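PDB 5UBU: putative acetamidase/formamidase from Yersinia enterocolitica subsp. palearctica serotype O:3, which probably hydrolyses carbon-nitrogen bonds, other than peptide bonds, in linear amides, and binds two sodium ions. Local coordinates for residues 35-40 with 215-220. Sequence-based numbering, arbitrary orientation.
Sequences EFHYTI and RLFIGD. With NA (sodium ion), chain G; NA (sodium ion), chain H.
Ile40 lies across one face of the Phe217 ring, and this apolar pair makes up most of the contact between residues 35-40 and strand 215-220. Ile40 CG1 sits over the Phe217 ring, 4.3 Å from its centroid and 19° off the normal, a CH-pi contact displaced toward the rim. The CG2 branch reaches the CD1 side of the ring, where Ile40 CG2 and Phe217 CD1 are 3.4 Å apart. Both branches can meet the ring because CG1 is anti to the carbonyl carbon (chi1 -64°), which sets CG2 anti to the backbone N. The two side chains run antiparallel alongside one another.

His37 approaches Phe217 at the ring edge, near its plane: His37 ND1 lies 4.2 Å from Phe217 CE2, a loose van der Waals approach with the side chains roughly perpendicular. Across the imidazole plane from Phe217 CE2, Glu35 O lies over a face, offset toward the rim.

The two backbones pair with other strands: Ile40 with Ile182, Phe217 with Ser174. Thr39 OG1 hydrogen-bonds Ser181 OG of the same chain and Asp180 OD1 of the second subunit.

Further along the strand, Asp220 grips one sodium ion with both oxygens, OD1 at 2.3 Å and OD2 at 2.9 Å; His222 and Glu236 also bind it. Asp220 OD2 bridges to the second sodium at 2.2 Å, which Asn193, Asp195 and a water also bind. Phe217 thus packs the short two-stranded sheet of 39-40 and 182-183 onto the larger mixed sheet whose strand 214-222 carries the bridging carboxylate of a dinuclear metal site.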
loop_
_atom_site.group_PDB
_atom_site.type_symbol
_atom_site.label_atom_id
_atom_site.label_comp_id
_atom_site.label_asym_id
_atom_site.label_seq_id
_atom_site.Cartn_x
_atom_site.Cartn_y
_atom_site.Cartn_z
ATOM N N GLU B 35 -26.221 -23.248 15.668
ATOM C CA GLU B 35 -24.963 -22.603 16.002
ATOM C C GLU B 35 -24.552 -21.676 14.853
ATOM O O GLU B 35 -24.563 -22.054 13.676
ATOM C CB GLU B 35 -23.830 -23.587 16.387
ATOM C CG GLU B 35 -23.172 -24.419 15.293
ATOM C CD GLU B 35 -21.866 -25.080 15.787
ATOM O OE1 GLU B 35 -21.096 -24.409 16.530
ATOM O OE2 GLU B 35 -21.588 -26.250 15.408
ATOM N N PHE B 36 -24.237 -20.433 15.200
ATOM C CA PHE B 36 -23.803 -19.444 14.232
ATOM C C PHE B 36 -22.328 -19.687 13.957
ATOM O O PHE B 36 -21.608 -20.154 14.843
ATOM C CB PHE B 36 -24.059 -18.048 14.772
ATOM C CG PHE B 36 -25.514 -17.692 14.844
ATOM C CD1 PHE B 36 -26.320 -18.224 15.839
ATOM C CD2 PHE B 36 -26.079 -16.829 13.912
ATOM C CE1 PHE B 36 -27.667 -17.917 15.894
ATOM C CE2 PHE B 36 -27.422 -16.507 13.971
ATOM C CZ PHE B 36 -28.218 -17.053 14.962
ATOM N N HIS B 37 -21.871 -19.377 12.743
ATOM C CA HIS B 37 -20.468 -19.629 12.376
ATOM C C HIS B 37 -19.606 -18.401 12.224
ATOM O O HIS B 37 -20.074 -17.342 11.797
ATOM C CB HIS B 37 -20.376 -20.448 11.081
ATOM C CG HIS B 37 -21.176 -21.712 11.110
ATOM N ND1 HIS B 37 -22.374 -21.841 10.438
ATOM C CD2 HIS B 37 -20.976 -22.888 11.757
ATOM C CE1 HIS B 37 -22.864 -23.050 10.649
ATOM N NE2 HIS B 37 -22.037 -23.703 11.448
ATOM N N TYR B 38 -18.331 -18.585 12.566
ATOM C CA TYR B 38 -17.301 -17.551 12.469
ATOM C C TYR B 38 -16.298 -17.835 11.339
ATOM O O TYR B 38 -15.282 -17.140 11.215
ATOM C CB TYR B 38 -16.610 -17.353 13.825
ATOM C CG TYR B 38 -17.528 -16.691 14.825
ATOM C CD1 TYR B 38 -17.596 -15.299 14.909
ATOM C CD2 TYR B 38 -18.347 -17.443 15.670
ATOM C CE1 TYR B 38 -18.440 -14.672 15.813
ATOM C CE2 TYR B 38 -19.189 -16.821 16.580
ATOM C CZ TYR B 38 -19.232 -15.431 16.643
ATOM O OH TYR B 38 -20.063 -14.792 17.530
ATOM N N THR B 39 -16.585 -18.863 10.535
ATOM C CA THR B 39 -15.771 -19.208 9.369
ATOM C C THR B 39 -16.747 -19.632 8.265
ATOM O O THR B 39 -17.748 -20.296 8.528
ATOM C CB THR B 39 -14.680 -20.269 9.659
ATOM O OG1 THR B 39 -13.781 -20.344 8.546
ATOM C CG2 THR B 39 -15.278 -21.642 9.946
ATOM N N ILE B 40 -16.455 -19.213 7.039
ATOM C CA ILE B 40 -17.295 -19.469 5.866
ATOM C C ILE B 40 -16.597 -20.416 4.895
ATOM O O ILE B 40 -15.621 -20.044 4.248
ATOM C CB ILE B 40 -17.630 -18.125 5.200
ATOM C CG1 ILE B 40 -18.467 -17.296 6.186
ATOM C CG2 ILE B 40 -18.358 -18.332 3.877
ATOM C CD1 ILE B 40 -18.575 -15.825 5.845
ATOM N N ARG B 215 -23.977 -22.680 -0.767
ATOM C CA ARG B 215 -23.606 -22.445 0.638
ATOM C C ARG B 215 -23.612 -20.956 0.958
ATOM O O ARG B 215 -22.571 -20.348 1.162
ATOM C CB ARG B 215 -22.266 -23.106 0.998
ATOM C CG ARG B 215 -22.375 -24.607 1.127
ATOM C CD ARG B 215 -21.022 -25.261 1.329
ATOM N NE ARG B 215 -21.234 -26.589 1.908
ATOM C CZ ARG B 215 -21.215 -26.870 3.219
ATOM N NH1 ARG B 215 -20.937 -25.940 4.136
ATOM N NH2 ARG B 215 -21.447 -28.109 3.622
ATOM N N LEU B 216 -24.811 -20.388 0.986
ATOM C CA LEU B 216 -25.004 -18.967 1.261
ATOM C C LEU B 216 -24.966 -18.669 2.756
ATOM O O LEU B 216 -25.629 -19.339 3.546
ATOM C CB LEU B 216 -26.349 -18.495 0.695
ATOM C CG LEU B 216 -26.761 -17.030 0.923
ATOM C CD1 LEU B 216 -25.771 -16.065 0.289
ATOM C CD2 LEU B 216 -28.167 -16.818 0.367
ATOM N N PHE B 217 -24.187 -17.655 3.120
ATOM C CA PHE B 217 -24.060 -17.201 4.500
ATOM C C PHE B 217 -24.464 -15.735 4.565
ATOM O O PHE B 217 -24.181 -14.962 3.642
ATOM C CB PHE B 217 -22.621 -17.330 4.997
ATOM C CG PHE B 217 -22.132 -18.738 5.119
ATOM C CD1 PHE B 217 -21.574 -19.389 4.035
ATOM C CD2 PHE B 217 -22.190 -19.396 6.346
ATOM C CE1 PHE B 217 -21.093 -20.686 4.160
ATOM C CE2 PHE B 217 -21.719 -20.689 6.483
ATOM C CZ PHE B 217 -21.154 -21.337 5.393
ATOM N N ILE B 218 -25.111 -15.348 5.655
ATOM C CA ILE B 218 -25.553 -13.956 5.828
ATOM C C ILE B 218 -25.414 -13.545 7.292
ATOM O O ILE B 218 -25.413 -14.389 8.190
ATOM C CB ILE B 218 -27.003 -13.768 5.300
ATOM C CG1 ILE B 218 -27.402 -12.296 5.275
ATOM C CG2 ILE B 218 -28.001 -14.596 6.118
ATOM C CD1 ILE B 218 -28.755 -12.048 4.643
ATOM N N GLY B 219 -25.253 -12.249 7.531
ATOM C CA GLY B 219 -25.131 -11.735 8.902
ATOM C C GLY B 219 -24.623 -10.321 8.978
ATOM O O GLY B 219 -24.515 -9.646 7.963
ATOM N N ASP B 220 -24.333 -9.876 10.199
ATOM C CA ASP B 220 -23.788 -8.538 10.453
ATOM C C ASP B 220 -24.632 -7.417 9.825
ATOM O O ASP B 220 -24.192 -6.708 8.923
ATOM C CB ASP B 220 -22.324 -8.494 9.971
ATOM C CG ASP B 220 -21.613 -7.175 10.293
ATOM O OD1 ASP B 220 -21.921 -6.491 11.299
ATOM O OD2 ASP B 220 -20.698 -6.855 9.523
HETATM NA NA NA G . -20.469 -4.778 11.521
HETATM NA NA NA H . -18.714 -5.935 9.127
HETATM O O HOH W 1 -16.379 -4.737 10.388
#